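Local coordinates for protein plexin-A4 (Homo sapiens, PDB 4E74) that probably binds Rho-family GTPases through its cytoplasmic ubiquitin-like domain, as part of plexin receptor signalling, at residues Asp64-Trp69 with Arg76-Asp81; Ile33-Thr38 with Thr97-Gln102. All coordinates share one frame; numbering follows the deposited sequence.

Interaction 1: residues Asp64-Trp69 with Arg76-Asp81; sequences DMDLEW and RMILQD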
loop_
_atom_site.group_PDB
_atom_site.type_symbol
_atom_site.label_atom_id
_atom_site.label_comp_id
_atom_site.label_asym_id
_atom_site.label_seq_id
_atom_site.Cartn_x
_atom_site.Cartn_y
_atom_site.Cartn_z
ATOM N N ASP A 64 8.744 4.479 -7.382
ATOM C CA ASP A 64 9.360 3.713 -8.440
ATOM C C ASP A 64 8.791 4.004 -9.824
ATOM O O ASP A 64 9.157 3.345 -10.787
ATOM C CB ASP A 64 9.223 2.206 -8.143
ATOM C CG ASP A 64 9.982 1.778 -6.877
ATOM O OD1 ASP A 64 10.950 2.470 -6.440
ATOM O OD2 ASP A 64 9.585 0.744 -6.303
ATOM N N MET A 65 7.882 4.995 -9.908
ATOM C CA MET A 65 7.148 5.346 -11.135
ATOM C C MET A 65 7.334 6.854 -11.360
ATOM O O MET A 65 7.582 7.584 -10.407
ATOM C CB MET A 65 5.635 5.101 -10.940
ATOM C CG MET A 65 5.230 3.686 -10.552
ATOM S SD MET A 65 5.789 2.453 -11.728
ATOM C CE MET A 65 4.755 2.859 -13.090
ATOM N N ASP A 66 7.169 7.279 -12.593
ATOM C CA ASP A 66 7.130 8.720 -12.948
ATOM C C ASP A 66 5.801 9.058 -13.627
ATOM O O ASP A 66 5.226 8.267 -14.377
ATOM C CB ASP A 66 8.313 9.084 -13.887
ATOM C CG ASP A 66 9.554 9.438 -13.152
ATOM O OD1 ASP A 66 9.541 10.260 -12.188
ATOM O OD2 ASP A 66 10.642 8.892 -13.577
ATOM N N LEU A 67 5.322 10.299 -13.403
ATOM C CA LEU A 67 4.144 10.803 -14.044
ATOM C C LEU A 67 4.468 11.411 -15.399
ATOM O O LEU A 67 5.282 12.332 -15.476
ATOM C CB LEU A 67 3.484 11.887 -13.167
ATOM C CG LEU A 67 2.126 12.444 -13.624
ATOM C CD1 LEU A 67 1.025 11.370 -13.756
ATOM C CD2 LEU A 67 1.705 13.574 -12.687
ATOM N N GLU A 68 3.820 10.921 -16.438
ATOM C CA GLU A 68 4.048 11.434 -17.804
ATOM C C GLU A 68 2.826 12.192 -18.281
ATOM O O GLU A 68 1.731 11.622 -18.406
ATOM C CB GLU A 68 4.337 10.297 -18.754
ATOM C CG GLU A 68 4.757 10.694 -20.177
ATOM C CD GLU A 68 4.947 9.495 -21.056
ATOM O OE1 GLU A 68 3.990 8.697 -21.229
ATOM O OE2 GLU A 68 6.059 9.403 -21.652
ATOM N N TRP A 69 2.992 13.486 -18.543
ATOM C CA TRP A 69 1.910 14.296 -19.137
ATOM C C TRP A 69 1.907 14.187 -20.639
ATOM O O TRP A 69 2.882 14.573 -21.300
ATOM C CB TRP A 69 2.088 15.754 -18.681
ATOM C CG TRP A 69 1.092 16.756 -19.215
ATOM C CD1 TRP A 69 -0.132 16.540 -19.804
ATOM C CD2 TRP A 69 1.282 18.212 -19.195
ATOM N NE1 TRP A 69 -0.743 17.765 -20.161
ATOM C CE2 TRP A 69 0.084 18.797 -19.801
ATOM C CE3 TRP A 69 2.304 19.047 -18.748
ATOM C CZ2 TRP A 69 -0.041 20.171 -19.949
ATOM C CZ3 TRP A 69 2.132 20.440 -18.876
ATOM C CH2 TRP A 69 0.998 20.960 -19.473
ATOM N N ARG A 76 5.368 14.491 -24.696
ATOM C CA ARG A 76 5.217 13.680 -23.459
ATOM C C ARG A 76 6.263 14.108 -22.447
ATOM O O ARG A 76 7.485 13.934 -22.691
ATOM C CB ARG A 76 5.291 12.180 -23.764
ATOM C CG ARG A 76 4.231 11.711 -24.712
ATOM C CD ARG A 76 4.188 10.201 -24.795
ATOM N NE ARG A 76 3.173 9.741 -25.727
ATOM C CZ ARG A 76 2.933 8.452 -25.973
ATOM N NH1 ARG A 76 3.669 7.524 -25.375
ATOM N NH2 ARG A 76 1.971 8.102 -26.818
ATOM N N MET A 77 5.817 14.753 -21.372
ATOM C CA MET A 77 6.679 15.387 -20.410
ATOM C C MET A 77 6.646 14.662 -19.054
ATOM O O MET A 77 5.565 14.389 -18.515
ATOM C CB MET A 77 6.265 16.875 -20.246
ATOM C CG MET A 77 6.326 17.699 -21.555
ATOM S SD MET A 77 6.084 19.439 -21.188
ATOM C CE MET A 77 6.301 19.444 -19.400
ATOM N N ILE A 78 7.807 14.431 -18.467
ATOM C CA ILE A 78 7.878 13.847 -17.116
ATOM C C ILE A 78 7.803 14.922 -16.036
ATOM O O ILE A 78 8.560 15.895 -16.031
ATOM C CB ILE A 78 9.134 12.964 -16.939
ATOM C CG1 ILE A 78 9.116 11.784 -17.943
ATOM C CG2 ILE A 78 9.248 12.499 -15.493
ATOM C CD1 ILE A 78 7.980 10.769 -17.778
ATOM N N LEU A 79 6.815 14.791 -15.147
ATOM C CA LEU A 79 6.609 15.679 -14.028
ATOM C C LEU A 79 7.050 14.983 -12.764
ATOM O O LEU A 79 6.885 13.750 -12.634
ATOM C CB LEU A 79 5.103 16.051 -13.965
ATOM C CG LEU A 79 4.404 16.521 -15.238
ATOM C CD1 LEU A 79 2.958 16.931 -14.927
ATOM C CD2 LEU A 79 5.198 17.688 -15.877
ATOM N N GLN A 80 7.662 15.729 -11.848
ATOM C CA GLN A 80 8.151 15.197 -10.610
ATOM C C GLN A 80 8.231 16.258 -9.529
ATOM O O GLN A 80 8.042 17.440 -9.803
ATOM C CB GLN A 80 9.530 14.511 -10.807
ATOM C CG GLN A 80 10.602 15.453 -11.308
ATOM C CD GLN A 80 11.945 14.740 -11.529
ATOM O OE1 GLN A 80 12.449 14.011 -10.640
ATOM N NE2 GLN A 80 12.569 15.031 -12.645
ATOM N N ASP A 81 8.474 15.836 -8.309
ATOM C CA ASP A 81 8.491 16.747 -7.139
ATOM C C ASP A 81 9.587 17.845 -7.272
ATOM O O ASP A 81 9.371 18.985 -6.883
ATOM C CB ASP A 81 8.764 16.004 -5.847
ATOM C CG ASP A 81 7.571 15.175 -5.326
ATOM O OD1 ASP A 81 6.438 15.307 -5.831
ATOM O OD2 ASP A 81 7.825 14.400 -4.377
HETATM O O HOH W 1 7.274 11.471 -11.276
#
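Met77 O takes the shortest backbone bond between the two strands, from Trp69 N at 2.7 Å, and the Glu68 CA hydrogen points at the same oxygen as a weaker C-H...O contact. Met77 N returns a bond to Trp69 O at 2.9 Å, so Trp69 and Met77 form a hydrogen-bonded antiparallel pair, followed by the non-hydrogen-bonded pair Glu68-Ile78. Leu79 N adds a nearly straight bond to Leu67 O (N-H...O angle 168°). Beyond it a water takes over: it accepts from Leu67 N and donates to Leu79 O and Asp66 OD1, so the carboxylate of Asp66 is tied into the bridge where the strands part.

On the face of Leu67, Trp69, Met77 and Leu79, a chi1 of 178° turns Trp69 CG away from the backbone N, and the indole runs alongside the Met77 chain, pointing the same way. Met77 CE comes within 4.1 Å of Trp69 CE3, while the sulfur sits 5.3 Å from the centroid of the six-membered ring, an oblique Met-aromatic contact. Leu79 CD2 meets the ring at its edge, and Leu79 CD1 packs against Trp69 CB at 4.0 Å. On the other face, Ile78 CD1 touches Glu68 CB at 3.8 Å. The Glu68 carboxylate rests on the aliphatic part of Arg76, with OE2 3.6 Å from Arg76 CB; its OE1 forms a salt bridge with Arg70, and no N-H of Arg76 is directed at it.

Alternating pairs, two side-chain faces and a short connection identify an antiparallel beta hairpin, with strand 76-79 at the outer margin of the ubiquitin-like sheet.

Interaction 2: residues Ile33-Thr38 with Thr97-Gln102; sequences ILNCDT and TLAHYQ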
loop_
_atom_site.group_PDB
_atom_site.type_symbol
_atom_site.label_atom_id
_atom_site.label_comp_id
_atom_site.label_asym_id
_atom_site.label_seq_id
_atom_site.Cartn_x
_atom_site.Cartn_y
_atom_site.Cartn_z
ATOM N N ILE A 33 -7.781 14.545 -8.460
ATOM C CA ILE A 33 -6.706 14.930 -7.542
ATOM C C ILE A 33 -6.779 16.423 -7.216
ATOM O O ILE A 33 -7.671 17.110 -7.716
ATOM C CB ILE A 33 -5.285 14.490 -7.995
ATOM C CG1 ILE A 33 -4.732 15.402 -9.073
ATOM C CG2 ILE A 33 -5.234 13.011 -8.458
ATOM C CD1 ILE A 33 -5.583 15.402 -10.333
ATOM N N LEU A 34 -5.916 16.906 -6.318
ATOM C CA LEU A 34 -5.925 18.315 -5.964
ATOM C C LEU A 34 -4.827 19.023 -6.716
ATOM O O LEU A 34 -3.730 18.448 -6.920
ATOM C CB LEU A 34 -5.691 18.506 -4.490
ATOM C CG LEU A 34 -6.761 17.858 -3.578
ATOM C CD1 LEU A 34 -6.328 17.894 -2.131
ATOM C CD2 LEU A 34 -8.081 18.595 -3.753
ATOM N N ASN A 35 -5.084 20.281 -7.051
ATOM C CA ASN A 35 -4.038 21.061 -7.740
ATOM C C ASN A 35 -2.837 21.423 -6.871
ATOM O O ASN A 35 -1.785 21.849 -7.429
ATOM C CB ASN A 35 -4.622 22.282 -8.410
ATOM C CG ASN A 35 -5.073 23.323 -7.431
ATOM O OD1 ASN A 35 -5.169 23.106 -6.218
ATOM N ND2 ASN A 35 -5.405 24.502 -7.969
ATOM N N CYS A 36 -2.936 21.208 -5.550
ATOM C CA CYS A 36 -1.865 21.399 -4.603
ATOM C C CYS A 36 -1.137 20.130 -4.131
ATOM O O CYS A 36 -0.290 20.201 -3.258
ATOM C CB CYS A 36 -2.372 22.175 -3.386
ATOM S SG CYS A 36 -3.835 21.448 -2.527
ATOM N N ASP A 37 -1.553 18.961 -4.633
ATOM C CA ASP A 37 -0.902 17.699 -4.290
ATOM C C ASP A 37 0.496 17.771 -4.904
ATOM O O ASP A 37 0.678 18.307 -6.005
ATOM C CB ASP A 37 -1.625 16.508 -4.929
ATOM C CG ASP A 37 -2.895 16.073 -4.167
ATOM O OD1 ASP A 37 -2.905 16.222 -2.946
ATOM O OD2 ASP A 37 -3.779 15.506 -4.819
ATOM N N THR A 38 1.457 17.288 -4.165
ATOM C CA THR A 38 2.796 17.119 -4.769
ATOM C C THR A 38 2.671 16.091 -5.875
ATOM O O THR A 38 1.741 15.270 -5.929
ATOM C CB THR A 38 3.847 16.638 -3.755
ATOM O OG1 THR A 38 3.570 15.294 -3.314
ATOM C CG2 THR A 38 4.010 17.629 -2.591
ATOM N N THR A 97 3.793 20.799 -7.930
ATOM C CA THR A 97 2.400 20.375 -7.942
ATOM C C THR A 97 1.872 20.473 -9.374
ATOM O O THR A 97 2.572 21.001 -10.289
ATOM C CB THR A 97 1.537 21.328 -7.076
ATOM O OG1 THR A 97 1.578 22.638 -7.696
ATOM C CG2 THR A 97 2.054 21.377 -5.635
ATOM N N LEU A 98 0.660 20.015 -9.652
ATOM C CA LEU A 98 0.094 20.171 -10.973
ATOM C C LEU A 98 -0.113 21.667 -11.300
ATOM O O LEU A 98 -0.030 22.073 -12.461
ATOM C CB LEU A 98 -1.211 19.396 -11.158
ATOM C CG LEU A 98 -1.072 17.855 -11.168
ATOM C CD1 LEU A 98 -2.418 17.192 -11.016
ATOM C CD2 LEU A 98 -0.363 17.348 -12.415
ATOM N N ALA A 99 -0.455 22.465 -10.274
ATOM C CA ALA A 99 -0.627 23.925 -10.480
ATOM C C ALA A 99 0.688 24.550 -10.901
ATOM O O ALA A 99 0.697 25.441 -11.763
ATOM C CB ALA A 99 -1.180 24.594 -9.217
ATOM N N HIS A 100 1.784 24.105 -10.301
ATOM C CA HIS A 100 3.138 24.548 -10.713
ATOM C C HIS A 100 3.387 24.363 -12.185
ATOM O O HIS A 100 3.938 25.272 -12.886
ATOM C CB HIS A 100 4.165 23.797 -9.895
ATOM C CG HIS A 100 5.582 23.996 -10.353
ATOM N ND1 HIS A 100 6.326 25.088 -9.987
ATOM C CD2 HIS A 100 6.395 23.209 -11.160
ATOM C CE1 HIS A 100 7.567 24.977 -10.546
ATOM N NE2 HIS A 100 7.611 23.841 -11.263
ATOM N N TYR A 101 2.991 23.215 -12.704
ATOM C CA TYR A 101 3.179 22.899 -14.126
ATOM C C TYR A 101 2.069 23.389 -15.064
ATOM O O TYR A 101 2.153 23.233 -16.276
ATOM C CB TYR A 101 3.352 21.384 -14.303
ATOM C CG TYR A 101 4.652 20.757 -13.806
ATOM C CD1 TYR A 101 5.868 20.945 -14.499
ATOM C CD2 TYR A 101 4.664 19.878 -12.736
ATOM C CE1 TYR A 101 7.018 20.314 -14.074
ATOM C CE2 TYR A 101 5.802 19.235 -12.291
ATOM C CZ TYR A 101 6.997 19.423 -12.993
ATOM O OH TYR A 101 8.140 18.768 -12.639
ATOM N N GLN A 102 1.008 23.987 -14.481
ATOM C CA GLN A 102 -0.111 24.517 -15.220
ATOM C C GLN A 102 -0.797 23.453 -16.066
ATOM O O GLN A 102 -1.214 23.661 -17.214
ATOM C CB GLN A 102 0.317 25.762 -16.042
ATOM C CG GLN A 102 0.803 26.889 -15.165
ATOM C CD GLN A 102 1.140 28.133 -15.982
ATOM O OE1 GLN A 102 1.955 28.069 -16.876
ATOM N NE2 GLN A 102 0.491 29.265 -15.676
HETATM O O HOH W 2 -1.142 18.608 -7.994
#
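Ile33 and Leu98 meet with their side chains at about a right angle, Leu98 CD1 lying 3.5 Å from Ile33 CG1. The Ile33 CG1 branch sits between the backbone N and the carbonyl carbon (chi1 78°), which directs CG1 and CD1 together at that one methyl. Leu16 of strand 13-18 and Val42 of helix 39-50 also touch the Leu98 side chain.

Thr97 is divided between two jobs. Its CG2 methyl faces the turn, 3.5 Å from Cys36 O, whereas OG1 accepts from His100 N at 3.0 Å and caps the start of a short, weakly bonded helix at about 98-101. Ala99 N meets Asn35 O at 3.2 Å, in the carbonyl plane and on a lone pair. Leu98 N instead donates to a water 2.8 Å away, which in turn donates to Leu34 O and Asp37 O.

The type I turn from Leu34 to Asp37 is braced by Leu34 N, which reaches Asp37 OD2 at 3.0 Å from above the carboxylate plane; the same oxygen pairs with Lys45.

Chemically, the Thr97 cap stays within its segment; what joins the two, one direct bond and one water bridge, uses backbone atoms alone, beside the buried Ile33-Leu98 contact.

In the fold
Interactions 1 and 2 have centres 13 Å apart and meet chiefly where Tyr101 touches Leu79 and Gln80. Tyr101 OH lies 3.1 Å from Gln80 O, a probable hydrogen bond, and Tyr101 CD1 packs 3.6 Å from Leu79 CD2. Asp81 OD1 comes within 3.6 Å of Thr38 CB, bringing the loop after the hairpin to the N-cap residue of helix 39-50. That helix is a shared surface: Leu67 of interaction 1 and Leu98 of interaction 2 both touch Val42. Interaction 1 includes the outermost strand 76-79, interaction 2 the end of strand 29-34 at the other margin within this chain; segment 97-102 and helix 39-50 lie between them, consistent with the ubiquitin-like beta-grasp fold.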